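Local coordinates for 3-hydroxy-3-methylglutaryl-CoA lyase (Acinetobacter baumannii, PDB 6NDS), which belongs to the HMGL-like family of TIM-barrel proteins and holds a zinc ion and coenzyme A in this structure, at residues Q19-R24 with R53-S58; L42-S47 with T76-H81. One frame throughout, in Å; residues are numbered along the deposited sequence.

From the N terminus the chain runs first through strand 17-20 and into helix 22-28, which hold residues 19-24. It then forms helix 36-46, which carries 42-47, and returns as strand 53-58. Interaction 1 closes this first loop by pairing strand 53-58 with strand 17-20, the two end strands of the parallel order, so the barrel is closed there. The chain goes on through helix 71-77 to 76-81, where interaction 2 closes a second loop against 42-47. The two loops cross, since their segments alternate. They also touch: Pro23 and Ala56 of interaction 1 pack on Ile43 of interaction 2, which ties helix 22-28 and strand 53-58 to helix 36-46.

Interaction 1: Q19-R24 with R53-S58; sequences QEVSPR and RIEAGS
Glu20 and Ile54 form the single bridge that joins strands 17-20 and 53-58, which run parallel. Glu20 N donates to Arg53 O at 3.1 Å, and Glu55 N donates to Glu20 O at 2.9 Å. Both bonds are nearly straight. Beyond them the first segment turns into a helix, with Val21 as its N-cap residue, and Arg24 reaches back to the strand.

The Arg24 side chain can be followed outward. Arg24 CB lies 3.7 Å from the backbone O of Glu55. Arg24 CG sits beside Gly57 O and closely against Ser58 OG, 3.0 Å away, and CD stays next to the same hydroxyl. The chain bends at chi2 and chi3 (-76° and -64°), which lays it alongside the extended Glu55. Arg24 NE then donates to Glu55 OE1 at 2.7 Å, forming a salt bridge. OE1 is in the guanidinium plane, but NE comes from above the carboxylate plane, and the two planes are 58° apart. NH2 adds a weak bond to OE1, and water 3 links the two, accepting from NH2 and donating to OE1. NH1 bonds Gln28 OE1. NH2 also bonds citric acid, probably from the crystallisation liquor, and coenzyme A touches the residue.

Pro23 lies over the strand, with Pro23 CD 3.5 Å from Glu55 O. Water 2 joins Pro23 O to Ala56 O.

Glu55 OE1 thus takes NE, weakly NH2, and a water, while Asn108 ND2 bonds OE2. Both carboxylate oxygens are held, and the two contacts at OE1 would limit rotation of the Arg24 guanidinium. This grip probably helps to hold Arg24 in the coenzyme A pocket.

Interaction 2: L42-S47 with T76-H81; sequences LINQLS and TGITRH. With EDO (1,2-ethanediol), chain G.
The outer helical layer of the TIM barrel is joined here, where Ile43 and Asn44 near the end of helix 36-46 meet Ile78 and Thr79 just after helix 71-77. Asn44 makes the direct hydrogen bond: Thr79 N donates to Asn44 OD1 at 2.9 Å, with an angle of 166° at the hydrogen. The donor is tilted 23° from the carbonyl plane. Three waters extend this link. Water 4 donates to Asn44 OD1 and Thr79 O and accepts from Ser47 OG. Water 5 accepts from Asn44 ND2 and donates to Gly77 O. Water 6 donates to Asn44 O and lies 2.7 Å from His81 NE2, at the ring edge.

On the buried side Ile43 CG2 touches Ile78 CG2 at 3.7 Å. This Ile78 branch also meets CB and CD1 of Ile43.

Further along, Ser47 CB stands over the His81 ring in a CH-pi contact, 3.7 Å from the centroid. Ser47 O lies over a ring face toward the rim, 3.4 Å from His81 CE1. Tyr86 OH, from strand 85-90, bonds both Ser47 OG and His81 N.

A 1,2-ethanediol, probably from the crystallisation liquor, bonds Thr76 O through O1 and weakly Ile78 O through O2.

The end of helix 36-46 thus packs on the segment that leaves helix 71-77 for strand 85-90, as in the outer alpha layer of a beta/alpha barrel.

Interaction 1: Q19-R24 with R53-S58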
loop_
_atom_site.group_PDB
_atom_site.type_symbol
_atom_site.label_atom_id
_atom_site.label_comp_id
_atom_site.label_asym_id
_atom_site.label_seq_id
_atom_site.Cartn_x
_atom_site.Cartn_y
_atom_site.Cartn_z
ATOM N N GLN A 19 -16.660 6.277 -1.933
ATOM C CA GLN A 19 -17.112 7.248 -2.930
ATOM C C GLN A 19 -16.173 7.189 -4.129
ATOM O O GLN A 19 -14.950 7.196 -3.967
ATOM C CB GLN A 19 -17.170 8.656 -2.313
ATOM C CG GLN A 19 -17.983 8.664 -0.991
ATOM C CD GLN A 19 -18.001 9.984 -0.245
ATOM O OE1 GLN A 19 -18.980 10.294 0.431
ATOM N NE2 GLN A 19 -16.909 10.748 -0.322
ATOM N N GLU A 20 -16.744 7.086 -5.331
ATOM C CA GLU A 20 -15.968 6.746 -6.521
ATOM C C GLU A 20 -15.610 8.007 -7.298
ATOM O O GLU A 20 -16.485 8.839 -7.574
ATOM C CB GLU A 20 -16.759 5.774 -7.406
ATOM C CG GLU A 20 -16.071 5.427 -8.745
ATOM C CD GLU A 20 -14.719 4.742 -8.574
ATOM O OE1 GLU A 20 -14.556 3.906 -7.648
ATOM O OE2 GLU A 20 -13.799 5.051 -9.369
ATOM N N VAL A 21 -14.320 8.163 -7.630
ATOM C CA VAL A 21 -13.880 9.365 -8.349
ATOM C C VAL A 21 -13.110 9.055 -9.632
ATOM O O VAL A 21 -12.526 9.965 -10.238
ATOM C CB VAL A 21 -13.036 10.287 -7.440
ATOM C CG1 VAL A 21 -13.823 10.683 -6.169
ATOM C CG2 VAL A 21 -11.686 9.641 -7.076
ATOM N N SER A 22 -13.091 7.801 -10.088
ATOM C CA SER A 22 -12.326 7.533 -11.305
ATOM C C SER A 22 -12.791 8.319 -12.535
ATOM O O SER A 22 -11.919 8.643 -13.359
ATOM C CB SER A 22 -12.288 6.033 -11.652
ATOM O OG SER A 22 -13.564 5.544 -11.947
ATOM N N PRO A 23 -14.071 8.644 -12.738
ATOM C CA PRO A 23 -14.428 9.386 -13.956
ATOM C C PRO A 23 -13.889 10.790 -13.977
ATOM O O PRO A 23 -13.865 11.399 -15.050
ATOM C CB PRO A 23 -15.962 9.386 -13.945
ATOM C CG PRO A 23 -16.340 8.191 -13.066
ATOM C CD PRO A 23 -15.279 8.227 -11.997
ATOM N N ARG A 24 -13.484 11.332 -12.827
ATOM C CA ARG A 24 -12.962 12.691 -12.745
ATOM C C ARG A 24 -11.463 12.643 -12.435
ATOM O O ARG A 24 -10.644 12.922 -13.314
ATOM C CB ARG A 24 -13.743 13.478 -11.687
ATOM C CG ARG A 24 -13.552 15.008 -11.710
ATOM C CD ARG A 24 -12.211 15.449 -11.118
ATOM N NE ARG A 24 -12.092 15.120 -9.693
ATOM C CZ ARG A 24 -10.983 15.299 -8.984
ATOM N NH1 ARG A 24 -9.899 15.806 -9.564
ATOM N NH2 ARG A 24 -10.959 14.990 -7.694
ATOM N N ARG A 53 -22.031 8.010 -3.880
ATOM C CA ARG A 53 -21.574 9.199 -4.587
ATOM C C ARG A 53 -20.605 8.776 -5.669
ATOM O O ARG A 53 -19.738 7.934 -5.430
ATOM C CB ARG A 53 -20.879 10.196 -3.646
ATOM C CG ARG A 53 -21.812 11.163 -2.966
ATOM C CD ARG A 53 -21.060 12.121 -2.025
ATOM N NE ARG A 53 -21.893 13.241 -1.599
ATOM C CZ ARG A 53 -22.797 13.179 -0.623
ATOM N NH1 ARG A 53 -22.994 12.040 0.042
ATOM N NH2 ARG A 53 -23.505 14.254 -0.298
ATOM N N ILE A 54 -20.763 9.351 -6.861
ATOM C CA ILE A 54 -19.823 9.169 -7.963
ATOM C C ILE A 54 -19.496 10.556 -8.485
ATOM O O ILE A 54 -20.408 11.324 -8.805
ATOM C CB ILE A 54 -20.408 8.297 -9.098
ATOM C CG1 ILE A 54 -20.705 6.871 -8.598
ATOM C CG2 ILE A 54 -19.437 8.243 -10.303
ATOM C CD1 ILE A 54 -21.485 5.988 -9.595
ATOM N N GLU A 55 -18.213 10.888 -8.551
ATOM C CA GLU A 55 -17.803 12.165 -9.136
ATOM C C GLU A 55 -17.669 11.916 -10.634
ATOM O O GLU A 55 -16.689 11.318 -11.095
ATOM C CB GLU A 55 -16.515 12.676 -8.494
ATOM C CG GLU A 55 -16.286 14.168 -8.742
ATOM C CD GLU A 55 -15.249 14.765 -7.795
ATOM O OE1 GLU A 55 -14.056 14.427 -7.940
ATOM O OE2 GLU A 55 -15.631 15.551 -6.899
ATOM N N ALA A 56 -18.676 12.363 -11.392
ATOM C CA ALA A 56 -18.824 12.015 -12.801
ATOM C C ALA A 56 -18.018 12.906 -13.738
ATOM O O ALA A 56 -17.877 12.557 -14.915
ATOM C CB ALA A 56 -20.300 12.070 -13.212
ATOM N N GLY A 57 -17.499 14.034 -13.271
ATOM C CA GLY A 57 -16.701 14.881 -14.136
ATOM C C GLY A 57 -16.423 16.218 -13.481
ATOM O O GLY A 57 -16.684 16.423 -12.289
ATOM N N SER A 58 -15.877 17.123 -14.293
ATOM C CA SER A 58 -15.494 18.458 -13.858
ATOM C C SER A 58 -16.058 19.484 -14.819
ATOM O O SER A 58 -16.282 19.197 -15.999
ATOM C CB SER A 58 -13.967 18.649 -13.831
ATOM O OG SER A 58 -13.365 17.799 -12.894
HETATM O O HOH W 1 -21.546 9.554 0.371
HETATM O O HOH W 2 -15.973 12.059 -16.877
HETATM O O HOH W 3 -12.873 14.340 -5.589
#

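Interaction 2: L42-S47 with T76-H81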
loop_
_atom_site.group_PDB
_atom_site.type_symbol
_atom_site.label_atom_id
_atom_site.label_comp_id
_atom_site.label_asym_id
_atom_site.label_seq_id
_atom_site.Cartn_x
_atom_site.Cartn_y
_atom_site.Cartn_z
ATOM N N LEU A 42 -18.757 3.813 -18.572
ATOM C CA LEU A 42 -18.017 3.544 -17.341
ATOM C C LEU A 42 -18.817 3.985 -16.123
ATOM O O LEU A 42 -18.955 3.232 -15.149
ATOM C CB LEU A 42 -16.666 4.256 -17.380
ATOM C CG LEU A 42 -15.866 4.209 -16.070
ATOM C CD1 LEU A 42 -15.442 2.788 -15.741
ATOM C CD2 LEU A 42 -14.661 5.154 -16.151
ATOM N N ILE A 43 -19.383 5.191 -16.176
ATOM C CA ILE A 43 -20.192 5.673 -15.059
ATOM C C ILE A 43 -21.437 4.809 -14.886
ATOM O O ILE A 43 -21.811 4.472 -13.757
ATOM C CB ILE A 43 -20.533 7.159 -15.261
ATOM C CG1 ILE A 43 -19.239 7.988 -15.217
ATOM C CG2 ILE A 43 -21.550 7.637 -14.209
ATOM C CD1 ILE A 43 -19.370 9.353 -15.873
ATOM N N ASN A 44 -22.084 4.418 -15.997
ATOM C CA ASN A 44 -23.252 3.542 -15.891
ATOM C C ASN A 44 -22.884 2.229 -15.203
ATOM O O ASN A 44 -23.671 1.700 -14.415
ATOM C CB ASN A 44 -23.854 3.261 -17.265
ATOM C CG ASN A 44 -24.613 4.445 -17.827
ATOM O OD1 ASN A 44 -24.898 5.411 -17.117
ATOM N ND2 ASN A 44 -24.961 4.371 -19.108
ATOM N N GLN A 45 -21.688 1.693 -15.484
ATOM C CA GLN A 45 -21.273 0.459 -14.809
ATOM C C GLN A 45 -20.964 0.722 -13.337
ATOM O O GLN A 45 -21.357 -0.063 -12.464
ATOM C CB GLN A 45 -20.049 -0.146 -15.503
ATOM C CG GLN A 45 -20.357 -0.771 -16.853
ATOM C CD GLN A 45 -21.270 -1.962 -16.695
ATOM O OE1 GLN A 45 -22.354 -2.004 -17.268
ATOM N NE2 GLN A 45 -20.841 -2.935 -15.889
ATOM N N LEU A 46 -20.267 1.817 -13.047
ATOM C CA LEU A 46 -19.975 2.156 -11.658
ATOM C C LEU A 46 -21.258 2.355 -10.863
ATOM O O LEU A 46 -21.320 2.011 -9.675
ATOM C CB LEU A 46 -19.115 3.416 -11.593
ATOM C CG LEU A 46 -17.701 3.209 -12.127
ATOM C CD1 LEU A 46 -17.069 4.575 -12.382
ATOM C CD2 LEU A 46 -16.850 2.402 -11.147
ATOM N N SER A 47 -22.291 2.908 -11.506
ATOM C CA SER A 47 -23.584 3.104 -10.854
ATOM C C SER A 47 -24.243 1.808 -10.421
ATOM O O SER A 47 -25.202 1.864 -9.646
ATOM C CB SER A 47 -24.571 3.849 -11.771
ATOM O OG SER A 47 -24.228 5.225 -11.885
ATOM N N THR A 76 -25.288 14.726 -19.122
ATOM C CA THR A 76 -26.532 14.602 -19.879
ATOM C C THR A 76 -26.859 13.145 -20.170
ATOM O O THR A 76 -28.030 12.739 -20.128
ATOM C CB THR A 76 -26.405 15.378 -21.199
ATOM O OG1 THR A 76 -26.377 16.774 -20.928
ATOM C CG2 THR A 76 -27.569 15.060 -22.162
ATOM N N GLY A 77 -25.832 12.349 -20.465
ATOM C CA GLY A 77 -25.998 11.042 -21.059
ATOM C C GLY A 77 -26.091 9.875 -20.101
ATOM O O GLY A 77 -26.630 8.830 -20.478
ATOM N N ILE A 78 -25.593 10.026 -18.867
ATOM C CA ILE A 78 -25.561 8.896 -17.944
ATOM C C ILE A 78 -26.970 8.551 -17.471
ATOM O O ILE A 78 -27.886 9.386 -17.465
ATOM C CB ILE A 78 -24.638 9.186 -16.743
ATOM C CG1 ILE A 78 -25.035 10.494 -16.045
ATOM C CG2 ILE A 78 -23.169 9.210 -17.192
ATOM C CD1 ILE A 78 -24.293 10.706 -14.702
ATOM N N THR A 79 -27.148 7.290 -17.091
ATOM C CA THR A 79 -28.372 6.843 -16.442
ATOM C C THR A 79 -28.327 7.245 -14.972
ATOM O O THR A 79 -27.412 6.843 -14.247
ATOM C CB THR A 79 -28.498 5.329 -16.575
ATOM O OG1 THR A 79 -28.502 4.979 -17.960
ATOM C CG2 THR A 79 -29.791 4.830 -15.904
ATOM N N ARG A 80 -29.301 8.035 -14.526
ATOM C CA ARG A 80 -29.319 8.530 -13.149
ATOM C C ARG A 80 -29.996 7.495 -12.255
ATOM O O ARG A 80 -31.197 7.247 -12.390
ATOM C CB ARG A 80 -30.058 9.865 -13.059
ATOM C CG ARG A 80 -29.506 10.982 -13.945
ATOM C CD ARG A 80 -28.104 11.348 -13.546
ATOM N NE ARG A 80 -27.624 12.505 -14.298
ATOM C CZ ARG A 80 -27.530 13.741 -13.808
ATOM N NH1 ARG A 80 -27.890 14.000 -12.558
ATOM N NH2 ARG A 80 -27.074 14.722 -14.575
ATOM N N HIS A 81 -29.235 6.894 -11.347
ATOM C CA HIS A 81 -29.826 6.072 -10.297
ATOM C C HIS A 81 -30.328 6.987 -9.191
ATOM O O HIS A 81 -29.607 7.892 -8.765
ATOM C CB HIS A 81 -28.799 5.084 -9.751
ATOM C CG HIS A 81 -28.425 4.008 -10.721
ATOM N ND1 HIS A 81 -28.442 2.669 -10.390
ATOM C CD2 HIS A 81 -28.031 4.072 -12.017
ATOM C CE1 HIS A 81 -28.070 1.955 -11.438
ATOM N NE2 HIS A 81 -27.822 2.784 -12.440
HETATM C C1 EDO G . -30.284 9.672 -20.985
HETATM O O1 EDO G . -30.215 10.872 -20.209
HETATM C C2 EDO G . -30.042 8.483 -20.069
HETATM O O2 EDO G . -30.896 8.588 -18.924
HETATM O O HOH W 4 -24.853 6.172 -14.353
HETATM O O HOH W 5 -26.941 6.126 -20.243
HETATM O O HOH W 6 -26.446 2.158 -14.699
#